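Local coordinates for cytoplasmic protein (Cryptococcus neoformans var. grubii serotype A, PDB 7LPO), which probably hydrolyses steryl beta-glucosides, releasing glucose from the sterol, as a sterylglucosidase of glycoside hydrolase family 5, at residues V102-W105 and E106-E109; Q233-L236 and Q237-I241. All blocks are in the same frame, centred on the assembly; numbering follows the deposited sequence.

Contact 1: residues V102-W105 and E106-E109; sequences VFTW and ESLE
The carbonyl oxygen of Thr104 is gripped mainly by the hydroxyl of Ser107: Ser107 OG donates to Thr104 O over 2.7 Å, in the carbonyl plane and on a lone pair. Two backbone groups, Ser107 N and Leu108 N, add weak bonds to the same oxygen. With chi1 at 64°, Thr104 OG1 sits between its own backbone N and carbonyl carbon, and there Thr104 OG1 accepts from Ser107 N at 3.2 Å. Thr104 is thus the N-cap. A water accepts from Thr104 N and donates to Ser107 OG, bridging the backbone of the N-cap residue and the first helical turn.

At the far end of the turn, Trp105 and Glu109 pair. The indole N-H runs almost straight (170°) from Trp105 NE1 to Glu109 OE1 at 2.8 Å; the oxygen lies in the indole plane and is met on the anti side of a carboxylate turned 50° from the ring. The other oxygen, Glu109 OE2, takes the backbone N-H of Lys114, so both ends of this buried carboxylate are engaged. On the strand side, Leu108 CD1 packs on Phe103 CE2 at 3.8 Å. Glu106, its chain extended, carries its carboxylate to a salt bridge with Arg149. A side-chain N-cap directly following a parallel strand begins the short helix 105-109 here, within the part of the chain assigned to the TIM-barrel fold of family 5 glycoside hydrolases.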
loop_
_atom_site.group_PDB
_atom_site.type_symbol
_atom_site.label_atom_id
_atom_site.label_comp_id
_atom_site.label_asym_id
_atom_site.label_seq_id
_atom_site.Cartn_x
_atom_site.Cartn_y
_atom_site.Cartn_z
ATOM N N VAL A 102 9.125 0.985 -2.255
ATOM C CA VAL A 102 8.429 2.247 -2.028
ATOM C C VAL A 102 9.339 3.415 -2.387
ATOM O O VAL A 102 10.464 3.515 -1.887
ATOM C CB VAL A 102 7.969 2.348 -0.563
ATOM C CG1 VAL A 102 7.334 3.695 -0.291
ATOM C CG2 VAL A 102 7.012 1.218 -0.211
ATOM N N PHE A 103 8.849 4.304 -3.254
ATOM C CA PHE A 103 9.492 5.581 -3.530
ATOM C C PHE A 103 8.404 6.634 -3.685
ATOM O O PHE A 103 7.250 6.325 -3.987
ATOM C CB PHE A 103 10.386 5.531 -4.782
ATOM C CG PHE A 103 9.630 5.377 -6.062
ATOM C CD1 PHE A 103 9.253 4.121 -6.509
ATOM C CD2 PHE A 103 9.287 6.478 -6.815
ATOM C CE1 PHE A 103 8.549 3.962 -7.681
ATOM C CE2 PHE A 103 8.584 6.331 -7.996
ATOM C CZ PHE A 103 8.215 5.070 -8.430
ATOM N N THR A 104 8.766 7.892 -3.461
ATOM C CA THR A 104 7.794 8.967 -3.561
ATOM C C THR A 104 8.174 9.929 -4.675
ATOM O O THR A 104 9.348 10.106 -5.006
ATOM C CB THR A 104 7.652 9.740 -2.245
ATOM O OG1 THR A 104 8.890 10.394 -1.935
ATOM C CG2 THR A 104 7.245 8.768 -1.123
ATOM N N TRP A 105 7.141 10.528 -5.263
ATOM C CA TRP A 105 7.328 11.633 -6.193
ATOM C C TRP A 105 8.203 12.724 -5.588
ATOM O O TRP A 105 9.061 13.298 -6.273
ATOM C CB TRP A 105 5.949 12.160 -6.574
ATOM C CG TRP A 105 5.894 13.225 -7.604
ATOM C CD1 TRP A 105 6.907 13.682 -8.384
ATOM C CD2 TRP A 105 4.732 13.968 -7.967
ATOM N NE1 TRP A 105 6.444 14.664 -9.212
ATOM C CE2 TRP A 105 5.111 14.866 -8.966
ATOM C CE3 TRP A 105 3.398 13.954 -7.540
ATOM C CZ2 TRP A 105 4.212 15.754 -9.548
ATOM C CZ3 TRP A 105 2.510 14.841 -8.109
ATOM C CH2 TRP A 105 2.921 15.727 -9.106
ATOM N N GLU A 106 8.014 13.009 -4.295
ATOM C CA GLU A 106 8.803 14.059 -3.659
ATOM C C GLU A 106 10.288 13.753 -3.754
ATOM O O GLU A 106 11.098 14.655 -4.000
ATOM C CB GLU A 106 8.404 14.228 -2.193
ATOM C CG GLU A 106 9.319 15.181 -1.427
ATOM C CD GLU A 106 8.966 15.329 0.051
ATOM O OE1 GLU A 106 9.523 16.241 0.683
ATOM O OE2 GLU A 106 8.140 14.553 0.587
ATOM N N SER A 107 10.668 12.492 -3.520
ATOM C CA SER A 107 12.081 12.135 -3.507
ATOM C C SER A 107 12.712 12.256 -4.888
ATOM O O SER A 107 13.941 12.375 -4.987
ATOM C CB SER A 107 12.267 10.716 -2.955
ATOM O OG SER A 107 11.767 9.734 -3.854
ATOM N N LEU A 108 11.898 12.273 -5.943
ATOM C CA LEU A 108 12.395 12.389 -7.305
ATOM C C LEU A 108 12.390 13.813 -7.847
ATOM O O LEU A 108 13.185 14.117 -8.745
ATOM C CB LEU A 108 11.564 11.519 -8.255
ATOM C CG LEU A 108 11.581 10.008 -8.072
ATOM C CD1 LEU A 108 10.579 9.361 -9.039
ATOM C CD2 LEU A 108 12.966 9.425 -8.280
ATOM N N GLU A 109 11.517 14.700 -7.342
ATOM C CA GLU A 109 11.334 16.009 -7.970
ATOM C C GLU A 109 11.147 17.116 -6.936
ATOM O O GLU A 109 10.504 18.133 -7.219
ATOM C CB GLU A 109 10.143 15.981 -8.944
ATOM C CG GLU A 109 10.151 17.033 -10.044
ATOM C CD GLU A 109 9.081 16.783 -11.119
ATOM O OE1 GLU A 109 8.196 15.931 -10.923
ATOM O OE2 GLU A 109 9.118 17.441 -12.171
HETATM O O HOH W 1 7.072 11.912 0.622
HETATM O O HOH W 2 11.070 7.882 -1.490
#

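Contact 2: residues Q233-L236 and Q237-I241; sequences QDFL and QDHFI
His239 bonds back to the carbonyl of Phe235, one turn earlier in the alpha-helix 232-254, through its side chain as well as its backbone. This i to i+4 arrangement turns on two torsions. The imidazole of His239 is carried back along the helix by chi1 of -82°, CG lying beside the backbone N, which brings ND1 to Phe235 O at 2.8 Å with the oxygen in the ring plane. The usual helical bond from His239 N reaches Phe235 O at 3.1 Å, and the two donors come from opposite faces of the carbonyl plane. Because ND1 donates, that nitrogen carries a proton.

Phe235 has CG anti to its backbone N, chi1 -174°, and from CB its ring turns forward, toward the C-terminal end of the helix, to meet the histidine. The two rings meet obliquely, centroids 4.3 Å apart and planes at 43°. The bond to the carbonyl and the contact with the phenyl together fix how the imidazole is turned.

Across the helix, Gln233 and Gln237 run side by side in the same direction, their amide planes nearly parallel. Gln237 NE2 lies 3.7 Å from Gln233 CG, and the polar ends are held by other partners: Gln237 by Phe215 O and His408, Gln233 OE1 by Lys219 N. Asp234 and Asp238, a turn apart, are likewise paired separately, with Lys219 and Lys230 respectively. The carboxylate carbon of Asp238 stays close to the backbone, CG lying 3.1 Å from Asp234 O. Over the phenyl, His239 CE1 rests on one face, offset toward the rim, 3.4 Å from Phe235 CE2.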
loop_
_atom_site.group_PDB
_atom_site.type_symbol
_atom_site.label_atom_id
_atom_site.label_comp_id
_atom_site.label_asym_id
_atom_site.label_seq_id
_atom_site.Cartn_x
_atom_site.Cartn_y
_atom_site.Cartn_z
ATOM N N GLN A 233 -4.996 19.730 -14.218
ATOM C CA GLN A 233 -5.048 18.270 -14.284
ATOM C C GLN A 233 -3.881 17.707 -15.092
ATOM O O GLN A 233 -3.228 16.743 -14.671
ATOM C CB GLN A 233 -6.386 17.814 -14.883
ATOM C CG GLN A 233 -6.484 16.323 -15.148
ATOM C CD GLN A 233 -7.726 15.942 -15.947
ATOM O OE1 GLN A 233 -8.738 16.645 -15.917
ATOM N NE2 GLN A 233 -7.651 14.818 -16.669
ATOM N N ASP A 234 -3.615 18.288 -16.267
ATOM C CA ASP A 234 -2.517 17.804 -17.102
ATOM C C ASP A 234 -1.167 18.164 -16.500
ATOM O O ASP A 234 -0.238 17.348 -16.501
ATOM C CB ASP A 234 -2.642 18.372 -18.520
ATOM C CG ASP A 234 -3.705 17.644 -19.352
ATOM O OD1 ASP A 234 -3.927 16.433 -19.121
ATOM O OD2 ASP A 234 -4.331 18.284 -20.227
ATOM N N PHE A 235 -1.038 19.383 -15.981
ATOM C CA PHE A 235 0.196 19.783 -15.318
ATOM C C PHE A 235 0.584 18.772 -14.239
ATOM O O PHE A 235 1.692 18.226 -14.256
ATOM C CB PHE A 235 0.011 21.193 -14.742
ATOM C CG PHE A 235 1.251 21.787 -14.144
ATOM C CD1 PHE A 235 1.569 21.567 -12.814
ATOM C CD2 PHE A 235 2.085 22.586 -14.902
ATOM C CE1 PHE A 235 2.709 22.123 -12.259
ATOM C CE2 PHE A 235 3.226 23.138 -14.355
ATOM C CZ PHE A 235 3.535 22.911 -13.037
ATOM N N LEU A 236 -0.333 18.475 -13.314
ATOM C CA LEU A 236 -0.000 17.556 -12.226
ATOM C C LEU A 236 0.246 16.142 -12.743
ATOM O O LEU A 236 1.240 15.508 -12.373
ATOM C CB LEU A 236 -1.108 17.552 -11.170
ATOM C CG LEU A 236 -1.306 18.864 -10.407
ATOM C CD1 LEU A 236 -2.506 18.822 -9.448
ATOM C CD2 LEU A 236 -0.038 19.236 -9.653
ATOM N N GLN A 237 -0.642 15.619 -13.599
ATOM C CA GLN A 237 -0.468 14.242 -14.060
ATOM C C GLN A 237 0.798 14.099 -14.900
ATOM O O GLN A 237 1.535 13.118 -14.756
ATOM C CB GLN A 237 -1.690 13.774 -14.862
ATOM C CG GLN A 237 -2.935 13.508 -14.032
ATOM C CD GLN A 237 -3.929 12.570 -14.719
ATOM O OE1 GLN A 237 -3.544 11.601 -15.385
ATOM N NE2 GLN A 237 -5.219 12.846 -14.539
ATOM N N ASP A 238 1.068 15.064 -15.786
ATOM C CA ASP A 238 2.250 14.973 -16.642
ATOM C C ASP A 238 3.537 15.023 -15.826
ATOM O O ASP A 238 4.510 14.331 -16.144
ATOM C CB ASP A 238 2.252 16.100 -17.681
ATOM C CG ASP A 238 1.230 15.894 -18.781
ATOM O OD1 ASP A 238 0.551 14.849 -18.796
ATOM O OD2 ASP A 238 1.093 16.793 -19.635
ATOM N N HIS A 239 3.586 15.858 -14.786
ATOM C CA HIS A 239 4.811 15.917 -13.988
ATOM C C HIS A 239 4.998 14.633 -13.183
ATOM O O HIS A 239 6.122 14.135 -13.044
ATOM C CB HIS A 239 4.797 17.150 -13.073
ATOM C CG HIS A 239 5.228 18.412 -13.759
ATOM N ND1 HIS A 239 4.348 19.225 -14.442
ATOM C CD2 HIS A 239 6.446 18.995 -13.880
ATOM C CE1 HIS A 239 5.005 20.255 -14.951
ATOM N NE2 HIS A 239 6.281 20.137 -14.631
ATOM N N PHE A 240 3.905 14.053 -12.679
ATOM C CA PHE A 240 4.022 12.802 -11.929
ATOM C C PHE A 240 4.450 11.656 -12.840
ATOM O O PHE A 240 5.346 10.875 -12.502
ATOM C CB PHE A 240 2.695 12.475 -11.239
ATOM C CG PHE A 240 2.625 11.075 -10.693
ATOM C CD1 PHE A 240 3.347 10.719 -9.565
ATOM C CD2 PHE A 240 1.855 10.114 -11.317
ATOM C CE1 PHE A 240 3.293 9.423 -9.072
ATOM C CE2 PHE A 240 1.795 8.834 -10.831
ATOM C CZ PHE A 240 2.507 8.484 -9.705
ATOM N N ILE A 241 3.817 11.546 -14.008
ATOM C CA ILE A 241 4.157 10.490 -14.956
ATOM C C ILE A 241 5.569 10.687 -15.497
ATOM O O ILE A 241 6.311 9.718 -15.695
ATOM C CB ILE A 241 3.100 10.446 -16.079
ATOM C CG1 ILE A 241 1.745 10.034 -15.480
ATOM C CG2 ILE A 241 3.518 9.495 -17.192
ATOM C CD1 ILE A 241 0.568 10.118 -16.437
#

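How the contacts relate
Following the chain from its N terminus, contact 1 comes first, turning strand 98-104 into helix 105-109; contact 2 follows well over a hundred residues later, inside helix 232-254. Both are local and in series, so neither closes a long loop and they do not nest or cross. In space they are neighbours, with centres about 14 Å apart. The indole of Trp105 lies against the backbone and side chains of helix 232-254: its CZ2 comes 3.8 Å from His239 CB, and its ring meets that of Phe240 edge-to-face. Together they pack the strand-to-helix turn against a long helix of the same chain.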